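PDB 5BP8: Ent-copalyl diphosphate synthase from Streptomyces platensis, which is probably a class II terpene cyclase, a mainly helical protein related to the squalene-hopene cyclases. Local coordinates for residues N269-S274 with A510-L515; D309-L314 with D327-F332; D386-D391 with V425-A430; W398-Y403 with G443-T448; Q457-T462 with A472-R477. All blocks are in the same frame, centred on the assembly; numbering follows the deposited sequence. Where two conformers were deposited one is given.

Contact 1. Residues N269-S274 with A510-L515. With SO4 (sulfate ion), chain C.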
# COMPACT_ATOMS: atom_id res chain seq x y z
N ASN A 269 16.61 -4.46 2.42
CA ASN A 269 16.78 -3.95 3.79
C ASN A 269 16.37 -4.96 4.85
O ASN A 269 17.01 -5.05 5.90
CB ASN A 269 16.08 -2.61 4.01
CG ASN A 269 16.76 -1.47 3.27
OD1 ASN A 269 17.99 -1.47 3.09
ND2 ASN A 269 15.97 -0.50 2.81
N SER A 270 15.33 -5.73 4.58
CA SER A 270 14.95 -6.80 5.49
C SER A 270 16.06 -7.85 5.60
O SER A 270 16.42 -8.26 6.71
CB SER A 270 13.65 -7.45 5.03
OG SER A 270 12.57 -6.57 5.27
N LEU A 271 16.61 -8.27 4.47
CA LEU A 271 17.69 -9.27 4.45
C LEU A 271 18.96 -8.76 5.12
O LEU A 271 19.65 -9.54 5.79
CB LEU A 271 17.99 -9.74 3.04
CG LEU A 271 17.22 -11.00 2.62
CD1 LEU A 271 15.83 -11.08 3.23
CD2 LEU A 271 17.13 -11.04 1.11
N ALA A 272 19.26 -7.48 4.96
CA ALA A 272 20.42 -6.87 5.65
C ALA A 272 20.25 -6.89 7.14
O ALA A 272 21.22 -7.07 7.89
CB ALA A 272 20.65 -5.45 5.17
N ALA A 273 19.02 -6.69 7.59
CA ALA A 273 18.68 -6.68 9.01
C ALA A 273 18.67 -8.08 9.60
O ALA A 273 18.82 -8.23 10.82
CB ALA A 273 17.33 -6.02 9.23
N SER A 274 18.48 -9.08 8.76
CA SER A 274 18.29 -10.46 9.21
C SER A 274 19.53 -11.09 9.83
O SER A 274 19.40 -12.05 10.59
CB SER A 274 17.84 -11.34 8.04
OG SER A 274 18.89 -11.58 7.12
N ALA A 510 10.08 -9.84 5.45
CA ALA A 510 9.97 -9.50 6.84
C ALA A 510 9.89 -10.73 7.74
O ALA A 510 10.51 -10.77 8.82
CB ALA A 510 8.77 -8.58 7.06
N ARG A 511 9.14 -11.72 7.29
CA ARG A 511 9.01 -12.97 8.02
C ARG A 511 10.37 -13.67 8.11
O ARG A 511 10.78 -14.12 9.19
CB ARG A 511 7.99 -13.89 7.37
CG ARG A 511 7.87 -15.26 8.03
CD ARG A 511 6.88 -16.16 7.29
NE ARG A 511 6.64 -17.41 7.99
CZ ARG A 511 7.30 -18.56 7.78
NH1 ARG A 511 8.29 -18.65 6.90
NH2 ARG A 511 6.96 -19.63 8.47
N LEU A 512 11.06 -13.73 6.99
CA LEU A 512 12.38 -14.39 6.96
C LEU A 512 13.36 -13.72 7.94
O LEU A 512 14.02 -14.42 8.73
CB LEU A 512 12.93 -14.41 5.54
CG LEU A 512 14.35 -14.99 5.37
CD1 LEU A 512 14.43 -16.40 5.89
CD2 LEU A 512 14.79 -14.94 3.92
N ALA A 513 13.41 -12.40 7.91
CA ALA A 513 14.23 -11.63 8.85
C ALA A 513 13.91 -11.93 10.32
O ALA A 513 14.82 -12.17 11.13
CB ALA A 513 14.10 -10.14 8.58
N ALA A 514 12.62 -11.92 10.66
CA ALA A 514 12.16 -12.26 12.00
C ALA A 514 12.62 -13.65 12.45
O ALA A 514 13.16 -13.81 13.54
CB ALA A 514 10.65 -12.18 12.08
N LEU A 515 12.42 -14.65 11.59
CA LEU A 515 12.76 -16.01 11.93
C LEU A 515 14.28 -16.20 12.05
O LEU A 515 14.72 -16.96 12.91
CB LEU A 515 12.16 -17.00 10.92
CG LEU A 515 10.64 -17.22 10.98
CD1 LEU A 515 10.23 -18.19 9.90
CD2 LEU A 515 10.19 -17.76 12.32
S SO4 C . 9.33 -22.50 7.71
O1 SO4 C . 10.34 -22.96 8.70
O2 SO4 C . 8.08 -22.22 8.42
O3 SO4 C . 9.09 -23.56 6.70
O4 SO4 C . 9.84 -21.29 7.02

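Contact 2. Residues D309-L314 with D327-F332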
# COMPACT_ATOMS: atom_id res chain seq x y z
N ASP A 309 10.64 6.07 -0.40
CA ASP A 309 11.26 5.18 -1.32
C ASP A 309 12.72 5.57 -1.60
O ASP A 309 13.58 4.69 -1.68
CB ASP A 309 10.47 5.13 -2.63
CG ASP A 309 9.17 4.38 -2.48
OD1 ASP A 309 9.23 3.21 -2.10
OD2 ASP A 309 8.09 4.99 -2.69
N THR A 310 12.97 6.87 -1.71
CA THR A 310 14.34 7.35 -1.99
C THR A 310 15.27 6.93 -0.85
O THR A 310 16.34 6.37 -1.10
CB THR A 310 14.36 8.88 -2.20
OG1 THR A 310 13.60 9.21 -3.37
CG2 THR A 310 15.80 9.38 -2.44
N ALA A 311 14.85 7.17 0.39
CA ALA A 311 15.65 6.84 1.58
C ALA A 311 15.87 5.33 1.68
O ALA A 311 16.98 4.87 1.89
CB ALA A 311 15.00 7.37 2.84
N ALA A 312 14.81 4.54 1.46
CA ALA A 312 14.94 3.09 1.52
C ALA A 312 15.91 2.57 0.47
O ALA A 312 16.66 1.62 0.71
CB ALA A 312 13.59 2.40 1.33
N VAL A 313 15.84 3.14 -0.73
CA VAL A 313 16.67 2.71 -1.83
C VAL A 313 18.14 3.09 -1.59
O VAL A 313 19.02 2.25 -1.80
CB VAL A 313 16.14 3.24 -3.17
CG1 VAL A 313 17.19 3.13 -4.26
CG2 VAL A 313 14.90 2.49 -3.58
N LEU A 314 18.38 4.30 -1.10
CA LEU A 314 19.74 4.73 -0.75
C LEU A 314 20.34 3.84 0.32
O LEU A 314 21.49 3.41 0.21
CB LEU A 314 19.76 6.17 -0.29
CG LEU A 314 19.57 7.22 -1.40
CD1 LEU A 314 19.15 8.57 -0.82
CD2 LEU A 314 20.88 7.35 -2.19
N ASP A 327 21.98 13.20 -1.26
CA ASP A 327 21.61 14.59 -1.47
C ASP A 327 20.19 14.78 -1.99
O ASP A 327 19.58 15.79 -1.68
CB ASP A 327 22.61 15.28 -2.38
CG ASP A 327 23.97 15.48 -1.70
OD1 ASP A 327 24.03 15.62 -0.46
OD2 ASP A 327 24.98 15.52 -2.42
N SER A 328 19.67 13.82 -2.75
CA SER A 328 18.30 13.90 -3.25
C SER A 328 17.27 14.03 -2.13
O SER A 328 16.19 14.53 -2.38
CB SER A 328 17.94 12.70 -4.14
OG SER A 328 18.15 11.47 -3.45
N LEU A 329 17.59 13.55 -0.94
CA LEU A 329 16.69 13.69 0.21
C LEU A 329 16.56 15.13 0.72
O LEU A 329 15.57 15.47 1.33
CB LEU A 329 17.12 12.78 1.35
CG LEU A 329 17.08 11.28 1.07
CD1 LEU A 329 17.68 10.49 2.22
CD2 LEU A 329 15.64 10.84 0.80
N MSE A 330 17.56 15.98 0.44
CA MSE A 330 17.55 17.36 0.94
C MSE A 330 16.44 18.21 0.35
O MSE A 330 15.99 19.16 1.00
CB MSE A 330 18.94 18.02 0.76
CG MSE A 330 20.05 17.22 1.44
SE MSE A 330 19.92 17.17 3.41
CE MSE A 330 19.41 15.29 3.58
N HIS A 331 15.95 17.86 -0.85
CA HIS A 331 14.80 18.51 -1.49
C HIS A 331 13.57 18.45 -0.58
O HIS A 331 12.68 19.29 -0.68
CB HIS A 331 14.37 17.78 -2.79
CG HIS A 331 15.37 17.81 -3.89
ND1 HIS A 331 15.83 18.99 -4.45
CD2 HIS A 331 15.97 16.81 -4.58
CE1 HIS A 331 16.69 18.71 -5.42
NE2 HIS A 331 16.79 17.39 -5.52
N PHE A 332 13.50 17.42 0.25
CA PHE A 332 12.33 17.15 1.09
C PHE A 332 12.51 17.66 2.53
O PHE A 332 11.64 17.40 3.41
CB PHE A 332 12.08 15.63 1.13
CG PHE A 332 11.82 15.03 -0.22
CD1 PHE A 332 10.52 14.93 -0.72
CD2 PHE A 332 12.86 14.53 -0.98
CE1 PHE A 332 10.28 14.35 -1.95
CE2 PHE A 332 12.64 13.95 -2.22
CZ PHE A 332 11.35 13.87 -2.71

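Contact 3. Residues D386-D391 with V425-A430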
# COMPACT_ATOMS: atom_id res chain seq x y z
N ASP A 386 9.58 13.12 19.64
CA ASP A 386 8.48 13.97 20.04
C ASP A 386 7.11 13.44 19.54
O ASP A 386 6.08 13.77 20.11
CB ASP A 386 8.71 15.39 19.54
CG ASP A 386 10.00 16.01 20.08
OD1 ASP A 386 10.38 17.09 19.56
OD2 ASP A 386 10.65 15.44 20.98
N ASN A 387 7.12 12.65 18.46
CA ASN A 387 5.89 12.11 17.89
C ASN A 387 5.51 10.70 18.35
O ASN A 387 4.50 10.16 17.88
CB ASN A 387 5.94 12.21 16.37
CG ASN A 387 5.65 13.62 15.90
OD1 ASN A 387 4.50 13.99 15.70
ND2 ASN A 387 6.69 14.42 15.76
N GLN A 388 6.29 10.13 19.27
CA GLN A 388 5.95 8.86 19.90
C GLN A 388 4.70 9.07 20.75
O GLN A 388 4.61 10.05 21.50
CB GLN A 388 7.08 8.33 20.79
CG GLN A 388 6.86 6.91 21.32
CD GLN A 388 8.06 6.34 22.06
OE1 GLN A 388 8.85 7.09 22.61
NE2 GLN A 388 8.19 5.01 22.10
N LEU A 389 3.76 8.13 20.68
CA LEU A 389 2.52 8.24 21.46
C LEU A 389 2.77 7.89 22.93
O LEU A 389 3.73 7.19 23.28
CB LEU A 389 1.41 7.35 20.83
CG LEU A 389 1.14 7.69 19.36
CD1 LEU A 389 0.29 6.62 18.67
CD2 LEU A 389 0.46 9.05 19.25
N PRO A 390 1.88 8.36 23.83
CA PRO A 390 2.08 8.08 25.24
C PRO A 390 2.24 6.58 25.55
O PRO A 390 2.99 6.26 26.45
CB PRO A 390 0.83 8.66 25.91
CG PRO A 390 0.25 9.63 24.93
CD PRO A 390 0.75 9.26 23.56
N ASP A 391 1.61 5.69 24.79
CA ASP A 391 1.75 4.27 25.08
C ASP A 391 3.02 3.60 24.56
O ASP A 391 3.24 2.40 24.80
CB ASP A 391 0.49 3.47 24.64
CG ASP A 391 0.33 3.38 23.14
OD1 ASP A 391 1.16 3.92 22.34
OD2 ASP A 391 -0.66 2.72 22.72
N VAL A 425 12.93 3.79 22.66
CA VAL A 425 13.04 2.43 22.16
C VAL A 425 12.55 1.42 23.19
O VAL A 425 11.82 0.48 22.84
CB VAL A 425 14.49 2.09 21.75
CG1 VAL A 425 14.62 0.60 21.49
CG2 VAL A 425 14.92 2.92 20.54
N ASP A 426 12.93 1.60 24.46
CA ASP A 426 12.46 0.69 25.50
C ASP A 426 10.94 0.76 25.67
O ASP A 426 10.31 -0.25 25.94
CB ASP A 426 13.12 0.97 26.86
CG ASP A 426 14.62 0.74 26.85
OD1 ASP A 426 15.11 -0.04 26.01
OD2 ASP A 426 15.31 1.32 27.72
N ARG A 427 10.37 1.96 25.55
CA ARG A 427 8.92 2.14 25.68
C ARG A 427 8.19 1.43 24.52
O ARG A 427 7.10 0.90 24.71
CB ARG A 427 8.53 3.61 25.64
CG ARG A 427 8.87 4.42 26.89
CD ARG A 427 7.91 5.59 26.95
NE ARG A 427 8.40 6.81 26.31
CZ ARG A 427 7.66 7.66 25.59
NH1 ARG A 427 6.37 7.41 25.29
NH2 ARG A 427 8.24 8.75 25.09
N ALA A 428 8.80 1.45 23.34
CA ALA A 428 8.27 0.69 22.18
C ALA A 428 8.30 -0.83 22.43
O ALA A 428 7.32 -1.55 22.14
CB ALA A 428 9.04 1.03 20.92
N ALA A 429 9.39 -1.33 22.98
CA ALA A 429 9.49 -2.76 23.30
C ALA A 429 8.49 -3.16 24.41
O ALA A 429 7.91 -4.24 24.37
CB ALA A 429 10.92 -3.13 23.71
N ALA A 430 8.28 -2.27 25.38
CA ALA A 430 7.27 -2.49 26.39
C ALA A 430 5.86 -2.60 25.77
O ALA A 430 5.05 -3.43 26.19
CB ALA A 430 7.29 -1.38 27.42
O HOH W 1 5.53 1.97 26.94

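Contact 4. Residues W398-Y403 with G443-T448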
# COMPACT_ATOMS: atom_id res chain seq x y z
N TRP A 398 1.08 5.82 6.00
CA TRP A 398 1.10 4.91 4.85
C TRP A 398 0.58 3.50 5.16
O TRP A 398 0.51 2.69 4.26
CB TRP A 398 2.52 4.77 4.27
CG TRP A 398 3.09 6.10 3.79
CD1 TRP A 398 4.26 6.68 4.19
CD2 TRP A 398 2.48 7.02 2.86
NE1 TRP A 398 4.43 7.89 3.54
CE2 TRP A 398 3.35 8.13 2.73
CE3 TRP A 398 1.29 7.01 2.11
CZ2 TRP A 398 3.06 9.23 1.91
CZ3 TRP A 398 1.00 8.11 1.29
CH2 TRP A 398 1.89 9.19 1.19
N HIS A 399 0.26 3.21 6.41
CA HIS A 399 0.01 1.84 6.82
C HIS A 399 -1.05 1.85 7.91
O HIS A 399 -1.05 2.67 8.82
CB HIS A 399 1.33 1.24 7.28
CG HIS A 399 1.40 -0.25 7.24
ND1 HIS A 399 0.72 -1.06 8.12
CD2 HIS A 399 2.14 -1.08 6.48
CE1 HIS A 399 1.02 -2.32 7.89
NE2 HIS A 399 1.90 -2.35 6.90
N ALA A 400 -1.97 0.89 7.82
CA ALA A 400 -3.04 0.71 8.80
C ALA A 400 -2.60 0.22 10.18
O ALA A 400 -3.36 0.35 11.13
CB ALA A 400 -4.08 -0.27 8.23
N SER A 401 -1.42 -0.39 10.29
CA SER A 401 -0.98 -1.04 11.51
C SER A 401 0.01 -0.20 12.35
O SER A 401 1.02 0.30 11.83
CB SER A 401 -0.27 -2.35 11.16
OG SER A 401 0.15 -2.99 12.34
N PRO A 402 -0.25 -0.08 13.66
CA PRO A 402 0.77 0.54 14.51
C PRO A 402 2.02 -0.32 14.63
O PRO A 402 3.09 0.19 15.09
CB PRO A 402 0.06 0.67 15.84
CG PRO A 402 -0.93 -0.42 15.87
CD PRO A 402 -1.37 -0.64 14.45
N TYR A 403 1.92 -1.60 14.27
CA TYR A 403 3.08 -2.49 14.34
C TYR A 403 4.12 -2.12 13.30
O TYR A 403 5.32 -2.18 13.58
CB TYR A 403 2.65 -3.97 14.30
CG TYR A 403 1.71 -4.22 15.46
CD1 TYR A 403 2.20 -4.28 16.78
CD2 TYR A 403 0.34 -4.30 15.26
CE1 TYR A 403 1.33 -4.45 17.85
CE2 TYR A 403 -0.52 -4.47 16.32
CZ TYR A 403 -0.04 -4.54 17.61
OH TYR A 403 -0.94 -4.70 18.64
N GLY A 443 -1.17 -8.25 15.82
CA GLY A 443 -1.79 -7.60 14.71
C GLY A 443 -2.99 -6.77 15.12
O GLY A 443 -3.59 -7.01 16.18
N ARG A 444 -3.33 -5.81 14.27
CA ARG A 444 -4.40 -4.87 14.55
C ARG A 444 -5.78 -5.52 14.66
O ARG A 444 -6.48 -5.33 15.67
CB ARG A 444 -4.44 -3.78 13.48
CG ARG A 444 -5.52 -2.75 13.77
CD ARG A 444 -5.48 -1.57 12.83
NE ARG A 444 -6.68 -0.75 13.04
CZ ARG A 444 -6.89 0.43 12.46
NH1 ARG A 444 -6.00 0.98 11.65
NH2 ARG A 444 -8.03 1.08 12.70
N TRP A 445 -6.18 -6.23 13.61
CA TRP A 445 -7.52 -6.83 13.54
C TRP A 445 -7.48 -8.35 13.82
O TRP A 445 -8.49 -8.95 14.20
CB TRP A 445 -8.12 -6.56 12.18
CG TRP A 445 -8.45 -5.15 11.93
CD1 TRP A 445 -9.26 -4.36 12.69
CD2 TRP A 445 -7.97 -4.32 10.87
NE1 TRP A 445 -9.33 -3.10 12.16
CE2 TRP A 445 -8.55 -3.04 11.05
CE3 TRP A 445 -7.10 -4.53 9.80
CZ2 TRP A 445 -8.30 -1.97 10.18
CZ3 TRP A 445 -6.87 -3.47 8.91
CH2 TRP A 445 -7.47 -2.21 9.11
N GLN A 446 -6.31 -8.95 13.66
CA GLN A 446 -6.08 -10.35 13.96
C GLN A 446 -4.56 -10.51 14.01
O GLN A 446 -3.84 -9.65 13.52
CB GLN A 446 -6.63 -11.23 12.81
CG GLN A 446 -5.88 -10.99 11.52
CD GLN A 446 -6.57 -11.53 10.30
OE1 GLN A 446 -6.91 -10.77 9.38
NE2 GLN A 446 -6.82 -12.84 10.29
N GLY A 447 -4.07 -11.63 14.52
CA GLY A 447 -2.66 -11.95 14.32
C GLY A 447 -2.32 -12.13 12.85
O GLY A 447 -3.02 -12.87 12.12
N THR A 448 -1.25 -11.47 12.39
CA THR A 448 -0.82 -11.62 11.01
C THR A 448 0.67 -11.94 10.97
O THR A 448 1.42 -11.59 11.87
CB THR A 448 -1.03 -10.35 10.18
OG1 THR A 448 -0.27 -9.25 10.72
CG2 THR A 448 -2.53 -9.97 10.16
O HOH W 2 -1.51 -7.44 18.76

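Contact 5. Residues Q457-T462 with A472-R477. With SO4 (sulfate ion), chain D.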
# COMPACT_ATOMS: atom_id res chain seq x y z
N GLN A 457 11.23 -8.74 15.03
CA GLN A 457 12.40 -7.94 14.64
C GLN A 457 12.71 -6.85 15.64
O GLN A 457 13.88 -6.69 16.03
CB GLN A 457 12.21 -7.27 13.30
CG GLN A 457 12.22 -8.22 12.13
CD GLN A 457 12.18 -7.48 10.81
OE1 GLN A 457 12.97 -6.54 10.59
NE2 GLN A 457 11.27 -7.89 9.92
N LEU A 458 11.69 -6.08 16.04
CA LEU A 458 11.86 -5.01 17.01
C LEU A 458 12.49 -5.55 18.28
O LEU A 458 13.47 -4.99 18.79
CB LEU A 458 10.52 -4.34 17.33
CG LEU A 458 10.52 -3.23 18.40
CD1 LEU A 458 11.61 -2.21 18.15
CD2 LEU A 458 9.17 -2.53 18.48
N LEU A 459 11.90 -6.62 18.83
CA LEU A 459 12.36 -7.18 20.09
C LEU A 459 13.78 -7.74 20.01
O LEU A 459 14.60 -7.48 20.91
CB LEU A 459 11.40 -8.27 20.59
CG LEU A 459 10.00 -7.80 21.02
CD1 LEU A 459 9.10 -9.00 21.27
CD2 LEU A 459 10.06 -6.91 22.25
N MSE A 460 14.07 -8.47 18.94
CA MSE A 460 15.41 -9.07 18.78
C MSE A 460 16.47 -8.03 18.50
O MSE A 460 17.57 -8.05 19.11
CB MSE A 460 15.40 -10.17 17.74
CG MSE A 460 14.53 -11.36 18.13
SE MSE A 460 15.19 -12.31 19.73
CE MSE A 460 14.62 -11.25 21.26
N ARG A 461 16.18 -7.10 17.60
CA ARG A 461 17.20 -6.13 17.20
C ARG A 461 17.52 -5.09 18.28
O ARG A 461 18.61 -4.49 18.25
CB ARG A 461 16.85 -5.46 15.88
CG ARG A 461 16.94 -6.40 14.68
CD ARG A 461 16.26 -5.85 13.44
NE ARG A 461 16.82 -4.59 12.95
CZ ARG A 461 16.33 -3.92 11.90
NH1 ARG A 461 15.27 -4.37 11.22
NH2 ARG A 461 16.88 -2.79 11.54
N THR A 462 16.62 -4.89 19.23
CA THR A 462 16.81 -3.87 20.27
C THR A 462 17.13 -4.49 21.62
O THR A 462 17.15 -3.79 22.62
CB THR A 462 15.58 -2.95 20.41
OG1 THR A 462 14.44 -3.69 20.85
CG2 THR A 462 15.30 -2.25 19.10
N ALA A 472 13.05 -12.09 25.25
CA ALA A 472 13.41 -13.26 24.47
C ALA A 472 12.26 -14.26 24.37
O ALA A 472 12.03 -14.83 23.30
CB ALA A 472 14.68 -13.92 25.00
N ARG A 473 11.51 -14.45 25.45
CA ARG A 473 10.39 -15.40 25.43
C ARG A 473 9.28 -14.88 24.51
O ARG A 473 8.66 -15.66 23.78
CB ARG A 473 9.85 -15.66 26.84
CG ARG A 473 10.85 -16.36 27.77
CD ARG A 473 10.25 -16.84 29.08
NE ARG A 473 9.80 -15.74 29.94
CZ ARG A 473 10.58 -15.02 30.75
NH1 ARG A 473 11.88 -15.27 30.87
NH2 ARG A 473 10.05 -14.03 31.47
N SER A 474 9.03 -13.58 24.56
CA SER A 474 8.02 -12.96 23.69
C SER A 474 8.38 -13.17 22.22
O SER A 474 7.54 -13.62 21.43
CB SER A 474 7.88 -11.47 23.98
OG SER A 474 6.99 -10.83 23.06
N ALA A 475 9.61 -12.84 21.85
CA ALA A 475 10.07 -13.06 20.48
C ALA A 475 9.99 -14.53 20.07
O ALA A 475 9.66 -14.84 18.91
CB ALA A 475 11.48 -12.53 20.30
N ALA A 476 10.30 -15.44 21.00
CA ALA A 476 10.18 -16.88 20.75
C ALA A 476 8.76 -17.30 20.44
O ALA A 476 8.53 -18.10 19.54
CB ALA A 476 10.70 -17.69 21.95
N ARG A 477 7.80 -16.77 21.19
CA ARG A 477 6.39 -17.11 20.96
C ARG A 477 5.96 -16.53 19.59
O ARG A 477 5.19 -17.17 18.87
CB ARG A 477 5.49 -16.57 22.09
CG ARG A 477 5.58 -17.36 23.41
CD ARG A 477 4.49 -16.99 24.40
NE ARG A 477 4.43 -15.56 24.70
CZ ARG A 477 5.16 -14.93 25.62
NH1 ARG A 477 6.03 -15.58 26.38
NH2 ARG A 477 5.00 -13.62 25.79
S SO4 D . 6.41 -14.52 30.19
O1 SO4 D . 7.19 -14.04 31.36
O2 SO4 D . 5.42 -13.49 29.81
O3 SO4 D . 7.34 -14.79 29.08
O4 SO4 D . 5.67 -15.77 30.54

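Contact 1. Residues N269-S274 with A510-L515
Ser270 and Ser274, one helical turn apart, straddle Ala513 where two helices run almost exactly parallel, their axes 8.4 Å apart and inclined by 4°. This is the tight part. Ser274 CB rests 3.7 Å from Ala513 CA, and Ser270 O lies 3.5 Å from Ala513 CB, an approach that small residues suit. With chi1 at 72°, Ser274 turns its hydroxyl back on its own helix, where OG donates to Leu271 O at 2.6 Å; Leu276 N is a further partner. Ser270 OG bonds to Trp266 O. Packing is slacker beside this pair: Leu271 CD1 and Leu512 CD2, on side chains set aslant, meet at 4.1 Å.

On the far flank of 510-515 the extended Arg511 runs outward to a sulfate ion, probably from the crystallisation liquor. Arg511 NH2 donates to sulfate O2 at 2.8 Å and its NH1 to O4 at 3.1 Å, both nearly straight, while Leu515 CD1 lies over one guanidinium face. NH2 also bonds to Leu482 O of helix 469-484, and Arg8 binds the ion too. No hydrogen bond passes between 269-274 and 510-515, so their contact rests on van der Waals packing, the serine hydroxyls finding partners in their own helix and the turn after it.

Contact 2. Residues D309-L314 with D327-F332
Leu329 pushes its branched end between Thr310, Ala311 and Leu314, and the way these side chains are turned decides the contact. Thr310 and Leu329 pass alongside each other pointing in opposite directions, so that Thr310 CG2 comes to 3.6 Å from Leu329 CD2. Leu314, one turn further along the helix, instead meets Leu329 tip to tip, CD1 to CD1 at 3.9 Å. Ala311, small enough for the leucine to come near the helix backbone, has CB 4.1 Å from Leu329 CD2. The methyls of Leu329 share their neighbours: CD2 lies on Thr310 and Ala311, CD1 on Leu314 and Ala311.

Thr310 suits its place because its two branches do different work. CG2 lies anti to the backbone N (chi1, defined on OG1, is -64°) and faces Leu329, whereas OG1 bonds to Asp306 O, one turn earlier, and to Ile297 N of a nearby loop. Ser328 presents its hydroxyl to apolar groups: OG is 3.3 Å from Thr310 CG2 and 4.0 Å from Leu314 CD1, both packing contacts.

The segment 327-332 coils like a helix but is irregular; among its bonds are the three-residue steps Met330 N to Asp327 O and Phe332 N to Leu329 O. Helix 349-365 lends Ala358 to the same cluster, touching both Ala311 and Leu329. Asp306 and Asp309, just ahead of Thr310, are the first and last acids of a sequence that fits the DxDD motif of class II terpene cyclases, and the packing follows that sequence at the start of helix 307-319.

Contact 3. Residues D386-D391 with V425-A430
Gln388 and Arg427 make a partly buried, mainly polar contact between the loop that follows helix 370-386 and the flank of helix 422-435. The two side chains lie aslant, their amide and guanidinium planes 35° apart, and Gln388 OE1 sits over one face of the guanidinium toward its rim. It comes within 3.0 Å of Arg427 NH2, yet the approach from above the plane is too poorly aligned for a hydrogen bond; a partly negative oxygen over a cationic group is probably still favourable. A bend at chi3 (-92°) turns the arginine end toward the loop, where Leu389 O lies 3.3 Å from Arg427 NH1 at the guanidinium edge.

Beside the side chains, a water ties the backbones together, donating to Arg427 O at 2.9 Å and to Asp391 O at 3.2 Å. The small Ala428 lets the glutamine amide come close to the helix: Gln388 NE2 is 4.2 Å from Ala428 CB.

What positions the glutamine is its NE2, which bonds to Gly392 O in the loop and to Ala424 O in the helix. With CG anti to the backbone N (chi1 -172°), the extended chain carries the amide from the loop to the helix. Trp394 touches both Gln388 and Ala428. A glutamine followed by Asp391-Gly392-Ser393-Trp394, its amide tied to the neighbouring helix and its side chain against the tryptophan, is consistent with the QW motif of the squalene-hopene cyclase family.

Contact 4. Residues W398-Y403 with G443-T448
Ala400 O receives Arg444 NH1 at 2.8 Å, the only direct hydrogen bond between the two segments. The donor comes in the carbonyl plane on a lone pair, with a C=O...N angle of 140° and an N-H...O angle of 156°, and the oxygen lies close to the guanidinium plane. A long, extended arginine suits this task: CG is anti to the backbone N (chi1 -178°) and the straight chain carries the charge across to the loop. Its NH2 forms a salt bridge with Asp68, which also accepts from Trp445 NE1, so one carboxylate steadies both side chains. Trp445 lies over one guanidinium face, with CZ2 3.5 Å above it, while its CH2 touches Ala400 CB at 4.0 Å.

The second half of the contact is made by Tyr403. Tyr403 CE2 packs 3.6 Å from Gly443 C, and Arg444 N lies at the ring edge, near its plane. A water lies 2.8 Å from Tyr403 OH, and it accepts from Gly443 N at 3.1 Å, joining ring end and backbone. At Gly443, whose phi other residues rarely adopt, a CB would run into Gln446 O.

Ser401 is the N-cap of helix 402-416, its OG accepting from Tyr403 N at 3.0 Å, and Glu451 of helix 449-461 bonds to both Ser401 OG and Arg444 N. The contact thus sits where helices 402-416 and 449-461 begin. Tyr403 also touches Thr435 on helix 422-435, and Trp398 is backbone-bonded to His496 in the short strand 495-496.

Contact 5. Residues Q457-T462 with A472-R477
Met460, present as selenomethionine, and Leu459 press on Ala475 and Ser474 in a hydrophobic seam. Met460 is bent at chi2 and chi3, which curls its terminal methyl over the neighbouring helix: CE lies 3.5 Å from Ala475 CB and also meets Ala472 CA. Leu459, one residue earlier, reaches Ser474, CD1 resting 3.3 Å from Ser474 OG, and Leu459 CB is 4.3 Å from Ala475 CB. The single methyl of Ala475 suits a place reached by both larger side chains.

The two helices, neighbours in sequence, run roughly antiparallel, their local axes 143° apart in direction and 9.2 Å at closest approach, as in the helical hairpins of the alpha/alpha barrels in this family. Ser474 OG bonds to Gln436 OE1, and the Ser474 side chain touches Trp442; a glutamine followed by a tryptophan at that spacing is consistent with another QW motif, here braced against helix 469-484.

Further out, just past the end of helix 449-461, Thr462 OG1 donates to Leu458 O at 2.6 Å. On the exposed side of helix 469-484, Arg473 and Arg477, one turn apart, share a sulfate ion, probably from the crystallisation liquor. Its O3 accepts from Arg473 NE at 2.8 Å and from Arg477 NH1 at 3.1 Å, while O1 takes Arg473 NH2. Arg477 NH2 also makes a weak hydrogen bond to Gln436 OE1, beside Ser474.

Overall arrangement
Following the chain, contact 1 opens first, at helix 260-274, and closes last, at helix 504-518, so the other four are nested within its loop. Contact 2 closes a short loop after helix 307-319 before contacts 3, 4 and 5 open; Asn269 and Ala312 join it to contact 1. Contacts 3 and 4 cross: loop 386-391 pairs with helix 422-435, while 398-403, lying between those segments, pairs with 443-448. Contact 5 then closes the turn between helices 449-461 and 469-484. Gln457 packs on Ala510, tying it to contact 1, and Thr462 on Val425, tying it to contact 3. Helices near and far in sequence, and the loops between them, are thereby joined in a layout consistent with an alpha/alpha barrel.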